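Local structure of zinc chaperone AztD (Citrobacter koseri, 6CMK) at residues A81-S85 / A86-S90; L147-S150 / A151-G155. The protein acts as a periplasmic zinc chaperone of the AztABCD transport system, handing one zinc ion directly to the solute-binding protein AztC. One frame throughout, in Å; residues are numbered along the deposited sequence.

Interaction 1: A81-S85 / A86-S90; sequences AIQGS and AGVVS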
ATOM      1  N   ALA B  81     -13.836  10.261 -15.889  1.00 17.37           N
ATOM      2  CA  ALA B  81     -14.981   9.927 -16.728  1.00 17.30           C
ATOM      3  C   ALA B  81     -14.626  10.336 -18.155  1.00 16.30           C
ATOM      4  O   ALA B  81     -14.681  11.521 -18.508  1.00 17.58           O
ATOM      5  CB  ALA B  81     -16.244  10.622 -16.225  1.00 20.70           C
ATOM      6  N   ILE B  82     -14.239   9.352 -18.957  1.00 16.63           N
ATOM      7  CA  ILE B  82     -13.763   9.578 -20.314  1.00 17.50           C
ATOM      8  C   ILE B  82     -14.975   9.566 -21.237  1.00 21.34           C
ATOM      9  O   ILE B  82     -15.706   8.569 -21.304  1.00 19.12           O
ATOM     10  CB  ILE B  82     -12.733   8.512 -20.726  1.00 18.23           C
ATOM     11  CG1 ILE B  82     -11.417   8.658 -19.950  1.00 20.29           C
ATOM     12  CG2 ILE B  82     -12.413   8.633 -22.214  1.00 21.46           C
ATOM     13  CD1 ILE B  82     -11.419   8.176 -18.501  1.00 18.65           C
ATOM     14  N   GLN B  83     -15.179  10.667 -21.963  1.00 19.17           N
ATOM     15  CA  GLN B  83     -16.348  10.865 -22.822  1.00 21.97           C
ATOM     16  C   GLN B  83     -15.878  11.000 -24.270  1.00 21.30           C
ATOM     17  O   GLN B  83     -15.704  12.102 -24.789  1.00 21.79           O
ATOM     18  CB  GLN B  83     -17.122  12.082 -22.347  1.00 18.66           C
ATOM     19  CG  GLN B  83     -17.618  11.942 -20.912  1.00 22.89           C
ATOM     20  CD  GLN B  83     -17.752  13.267 -20.198  1.00 23.75           C
ATOM     21  OE1 GLN B  83     -18.549  14.110 -20.584  1.00 22.32           O
ATOM     22  NE2 GLN B  83     -16.953  13.459 -19.148  1.00 19.32           N
ATOM     23  N   GLY B  84     -15.693   9.856 -24.926  1.00 22.58           N
ATOM     24  CA  GLY B  84     -15.067   9.853 -26.240  1.00 19.83           C
ATOM     25  C   GLY B  84     -15.806  10.705 -27.252  1.00 25.43           C
ATOM     26  O   GLY B  84     -15.187  11.456 -28.010  1.00 29.29           O
ATOM     27  N   SER B  85     -17.136  10.616 -27.269  1.00 25.59           N
ATOM     28  CA  SER B  85     -17.913  11.346 -28.264  1.00 28.42           C
ATOM     29  C   SER B  85     -18.034  12.827 -27.942  1.00 27.81           C
ATOM     30  O   SER B  85     -18.340  13.618 -28.840  1.00 33.76           O
ATOM     31  CB  SER B  85     -19.313  10.742 -28.396  1.00 30.14           C
ATOM     32  OG  SER B  85     -20.044  10.844 -27.187  1.00 29.54           O
ATOM     33  N   ALA B  86     -17.794  13.223 -26.694  1.00 25.25           N
ATOM     34  CA  ALA B  86     -17.930  14.611 -26.286  1.00 27.72           C
ATOM     35  C   ALA B  86     -16.609  15.366 -26.279  1.00 28.02           C
ATOM     36  O   ALA B  86     -16.618  16.584 -26.080  1.00 26.26           O
ATOM     37  CB  ALA B  86     -18.567  14.683 -24.895  1.00 26.36           C
ATOM     38  N   GLY B  87     -15.485  14.679 -26.482  1.00 23.97           N
ATOM     39  CA  GLY B  87     -14.194  15.340 -26.546  1.00 23.36           C
ATOM     40  C   GLY B  87     -13.657  15.821 -25.216  1.00 21.12           C
ATOM     41  O   GLY B  87     -12.906  16.803 -25.177  1.00 23.76           O
ATOM     42  N   VAL B  88     -14.004  15.155 -24.117  1.00 19.57           N
ATOM     43  CA  VAL B  88     -13.646  15.661 -22.799  1.00 22.38           C
ATOM     44  C   VAL B  88     -13.466  14.495 -21.846  1.00 23.37           C
ATOM     45  O   VAL B  88     -14.086  13.441 -22.000  1.00 18.38           O
ATOM     46  CB  VAL B  88     -14.719  16.637 -22.264  1.00 24.80           C
ATOM     47  CG1 VAL B  88     -16.031  15.901 -22.019  1.00 32.61           C
ATOM     48  CG2 VAL B  88     -14.239  17.341 -21.005  1.00 36.85           C
ATOM     49  N   VAL B  89     -12.617  14.702 -20.848  1.00 18.21           N
ATOM     50  CA  VAL B  89     -12.506  13.809 -19.701  1.00 17.53           C
ATOM     51  C   VAL B  89     -12.806  14.651 -18.471  1.00 20.21           C
ATOM     52  O   VAL B  89     -12.174  15.694 -18.261  1.00 21.65           O
ATOM     53  CB  VAL B  89     -11.116  13.158 -19.604  1.00 16.20           C
ATOM     54  CG1 VAL B  89     -11.072  12.151 -18.462  1.00 19.39           C
ATOM     55  CG2 VAL B  89     -10.740  12.502 -20.927  1.00 20.03           C
ATOM     56  N   SER B  90     -13.792  14.226 -17.688  1.00 18.03           N
ATOM     57  CA  SER B  90     -14.157  14.895 -16.450  1.00 18.07           C
ATOM     58  C   SER B  90     -13.516  14.162 -15.288  1.00 17.86           C
ATOM     59  O   SER B  90     -13.151  12.991 -15.394  1.00 20.98           O
ATOM     60  CB  SER B  90     -15.673  14.930 -16.249  1.00 22.88           C
ATOM     61  OG  SER B  90     -16.314  15.641 -17.284  1.00 23.21           O
TER
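A86 opens the returning half of a tight beta-hairpin, and its backbone N donates to Q83 O (3.0 Å), closing the turn through G84 and S85. Its methyl group lies 3.9 Å from Q83 CB, while A86 O takes a hydrogen bond from K65. At G87 the backbone N adds a weak bond to the same Q83 O, and the positive phi (74°) is one that glycine accepts readily. G87 and V88 together face Q83, a G1 beta bulge at the start of the strand. V88 O then accepts from Q83 N, and V88 CG1 lies alongside the Q83 amide, 3.4 Å from Q83 OE1. V89, in a non-hydrogen-bonded pair with I82, sends its side chain to the other face of the sheet; V89 CG1, anti to the backbone N (chi1 -176°), packs beside I82 CG1 at 3.8 Å, next to P124 and Q136. S90 completes a hydrogen-bonded pair with A81, and S90 OG receives Q83 NE2 at 2.9 Å, almost in the amide plane. The second N-H of Q83 NE2 goes to A81 O (3.1 Å), reached from the face opposite S90 N. With Q83 OE1 bound by the backbone N atoms of K65 and G66, both ends of this buried amide are satisfied, which leaves little doubt about which end is nitrogen, and the glutamine ties the hairpin to the loop that leads into strand 69-72.

Interaction 2: L147-S150 / A151-G155; sequences LGES and AVLKG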
ATOM      1  N   LEU B 147      -0.289  14.275 -16.574  1.00 14.12           N
ATOM      2  CA  LEU B 147      -0.540  15.143 -15.434  1.00 14.08           C
ATOM      3  C   LEU B 147      -0.404  14.308 -14.170  1.00 13.92           C
ATOM      4  O   LEU B 147       0.024  13.152 -14.213  1.00 15.22           O
ATOM      5  CB  LEU B 147      -1.908  15.808 -15.539  1.00 14.92           C
ATOM      6  CG  LEU B 147      -3.111  14.888 -15.718  1.00 21.25           C
ATOM      7  CD1 LEU B 147      -4.302  15.572 -15.110  1.00 23.05           C
ATOM      8  CD2 LEU B 147      -3.371  14.574 -17.192  1.00 21.77           C
ATOM      9  N   GLY B 148      -0.735  14.918 -13.035  1.00 16.08           N
ATOM     10  CA  GLY B 148      -0.575  14.266 -11.751  1.00 13.30           C
ATOM     11  C   GLY B 148      -1.793  14.445 -10.870  1.00 15.39           C
ATOM     12  O   GLY B 148      -2.437  15.487 -10.878  1.00 17.40           O
ATOM     13  N   GLU B 149      -2.077  13.404 -10.080  1.00 13.88           N
ATOM     14  CA  GLU B 149      -3.267  13.365  -9.233  1.00 13.32           C
ATOM     15  C   GLU B 149      -3.210  14.379  -8.097  1.00 12.56           C
ATOM     16  O   GLU B 149      -4.241  14.948  -7.720  1.00 15.50           O
ATOM     17  CB  GLU B 149      -3.455  11.963  -8.639  1.00 15.89           C
ATOM     18  CG  GLU B 149      -4.716  11.853  -7.776  1.00 18.73           C
ATOM     19  CD  GLU B 149      -4.949  10.467  -7.189  1.00 21.75           C
ATOM     20  OE1 GLU B 149      -3.978   9.859  -6.697  1.00 24.70           O
ATOM     21  OE2 GLU B 149      -6.115   9.995  -7.202  1.00 16.29           O
ATOM     22  N   SER B 150      -2.034  14.586  -7.504  1.00 15.50           N
ATOM     23  CA  SER B 150      -1.941  15.525  -6.393  1.00 18.09           C
ATOM     24  C   SER B 150      -2.336  16.924  -6.841  1.00 17.95           C
ATOM     25  O   SER B 150      -3.114  17.612  -6.167  1.00 16.82           O
ATOM     26  CB  SER B 150      -0.530  15.508  -5.808  1.00 24.56           C
ATOM     27  OG  SER B 150      -0.376  16.518  -4.823  1.00 29.99           O
ATOM     28  N   ALA B 151      -1.842  17.344  -8.006  1.00 14.41           N
ATOM     29  CA  ALA B 151      -2.242  18.634  -8.563  1.00 16.45           C
ATOM     30  C   ALA B 151      -3.738  18.674  -8.852  1.00 15.39           C
ATOM     31  O   ALA B 151      -4.423  19.646  -8.512  1.00 18.48           O
ATOM     32  CB  ALA B 151      -1.441  18.912  -9.833  1.00 21.52           C
ATOM     33  N   VAL B 152      -4.268  17.615  -9.463  1.00 16.49           N
ATOM     34  CA  VAL B 152      -5.687  17.575  -9.804  1.00 19.33           C
ATOM     35  C   VAL B 152      -6.543  17.782  -8.559  1.00 20.38           C
ATOM     36  O   VAL B 152      -7.506  18.558  -8.564  1.00 20.68           O
ATOM     37  CB  VAL B 152      -6.022  16.245 -10.498  1.00 28.96           C
ATOM     38  CG1 VAL B 152      -7.523  16.134 -10.781  1.00 63.53           C
ATOM     39  CG2 VAL B 152      -5.191  16.109 -11.759  1.00 59.50           C
ATOM     40  N   LEU B 153      -6.217  17.076  -7.477  1.00 20.01           N
ATOM     41  CA  LEU B 153      -7.030  17.170  -6.267  1.00 20.03           C
ATOM     42  C   LEU B 153      -6.983  18.559  -5.652  1.00 24.52           C
ATOM     43  O   LEU B 153      -7.947  18.964  -4.989  1.00 30.04           O
ATOM     44  CB  LEU B 153      -6.572  16.135  -5.239  1.00 19.48           C
ATOM     45  CG  LEU B 153      -7.053  14.722  -5.526  1.00 25.48           C
ATOM     46  CD1 LEU B 153      -6.232  13.725  -4.720  1.00 26.57           C
ATOM     47  CD2 LEU B 153      -8.538  14.639  -5.207  1.00 22.94           C
ATOM     48  N   LYS B 154      -5.878  19.293  -5.832  1.00 18.81           N
ATOM     49  CA  LYS B 154      -5.802  20.671  -5.375  1.00 21.97           C
ATOM     50  C   LYS B 154      -6.542  21.636  -6.288  1.00 25.68           C
ATOM     51  O   LYS B 154      -6.619  22.826  -5.964  1.00 26.68           O
ATOM     52  CB  LYS B 154      -4.349  21.146  -5.285  1.00 30.50           C
ATOM     53  CG  LYS B 154      -3.398  20.363  -4.402  1.00 47.97           C
ATOM     54  CD  LYS B 154      -2.055  21.082  -4.439  1.00 49.75           C
ATOM     55  CE  LYS B 154      -0.865  20.189  -4.161  1.00 61.31           C
ATOM     56  NZ  LYS B 154       0.391  20.906  -4.532  1.00 69.72           N
ATOM     57  N   GLY B 155      -7.064  21.164  -7.416  1.00 24.41           N
ATOM     58  CA  GLY B 155      -7.673  22.050  -8.384  1.00 22.76           C
ATOM     59  C   GLY B 155      -6.697  22.722  -9.319  1.00 22.00           C
ATOM     60  O   GLY B 155      -7.018  23.782  -9.875  1.00 21.94           O
TER
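L147 and V152 make the apolar part of this strand-to-helix junction. Their side chains meet at an oblique angle, L147 CD1 reaching V152 CG2 at 3.5 Å. In V152, CG2 stands anti to the carbonyl carbon, beside the backbone N, which turns it back over the start of the helix; V152 CG2 also lies close to G148 O, at 3.0 Å. One turn along, the aliphatic stem of E149 runs side by side with L153, E149 CG to L153 CD1 3.9 Å, both pointing the same way. The extended chain of K154 runs past the S150 carbonyl, with K154 CG 3.3 Å from S150 O, and CE passes near the serine hydroxyl.

Backbone hydrogen bonds hold the short helix. G148 O, of the residue at the N-cap position, accepts from V152 N at 3.1 Å; L153 N bonds E149 O at 2.9 Å, and K154 N reaches S150 O at 3.3 Å. The far end closes in a Schellman motif: G155, with a positive phi (83°) that suits glycine, donates its N to V152 O.

The carboxylate of E149 finds its partners outside the junction. An extended chain, with CG anti to the backbone N (chi1 -178°), brings it to S73 and T78, both hydrogen-bonded to OE2, while S75 binds OE1 weakly. S150 N, in the first turn, is hydrogen-bonded to E256 of the second subunit.

The helix 149-153 follows directly on strand 143-148. L147 and V152 turn their apolar side chains onto strand 113-120, against L117, while E149 and L153 touch A77 in the loop before strand 78-83.

In the fold
Interactions 1 and 2 follow one another along the chain and belong to adjoining blades of the beta-propeller: interaction 1 is the hairpin between strands 78-83 and 88-100, interaction 2 the short helix that leaves strand 143-148. Their centres lie 18 Å apart and their nearest atoms about 8 Å, without touching. They are linked indirectly: strand 113-120 pairs with strand 88-100 beside V89 in the blade of interaction 1, and the L147 and V152 side chains of interaction 2 pack against it. Interaction 1 is near the high-affinity zinc site 1, the I82 side chain being about 8 Å from that of H126 and about 10 Å from the zinc ion; interaction 2 lies away from the zinc sites.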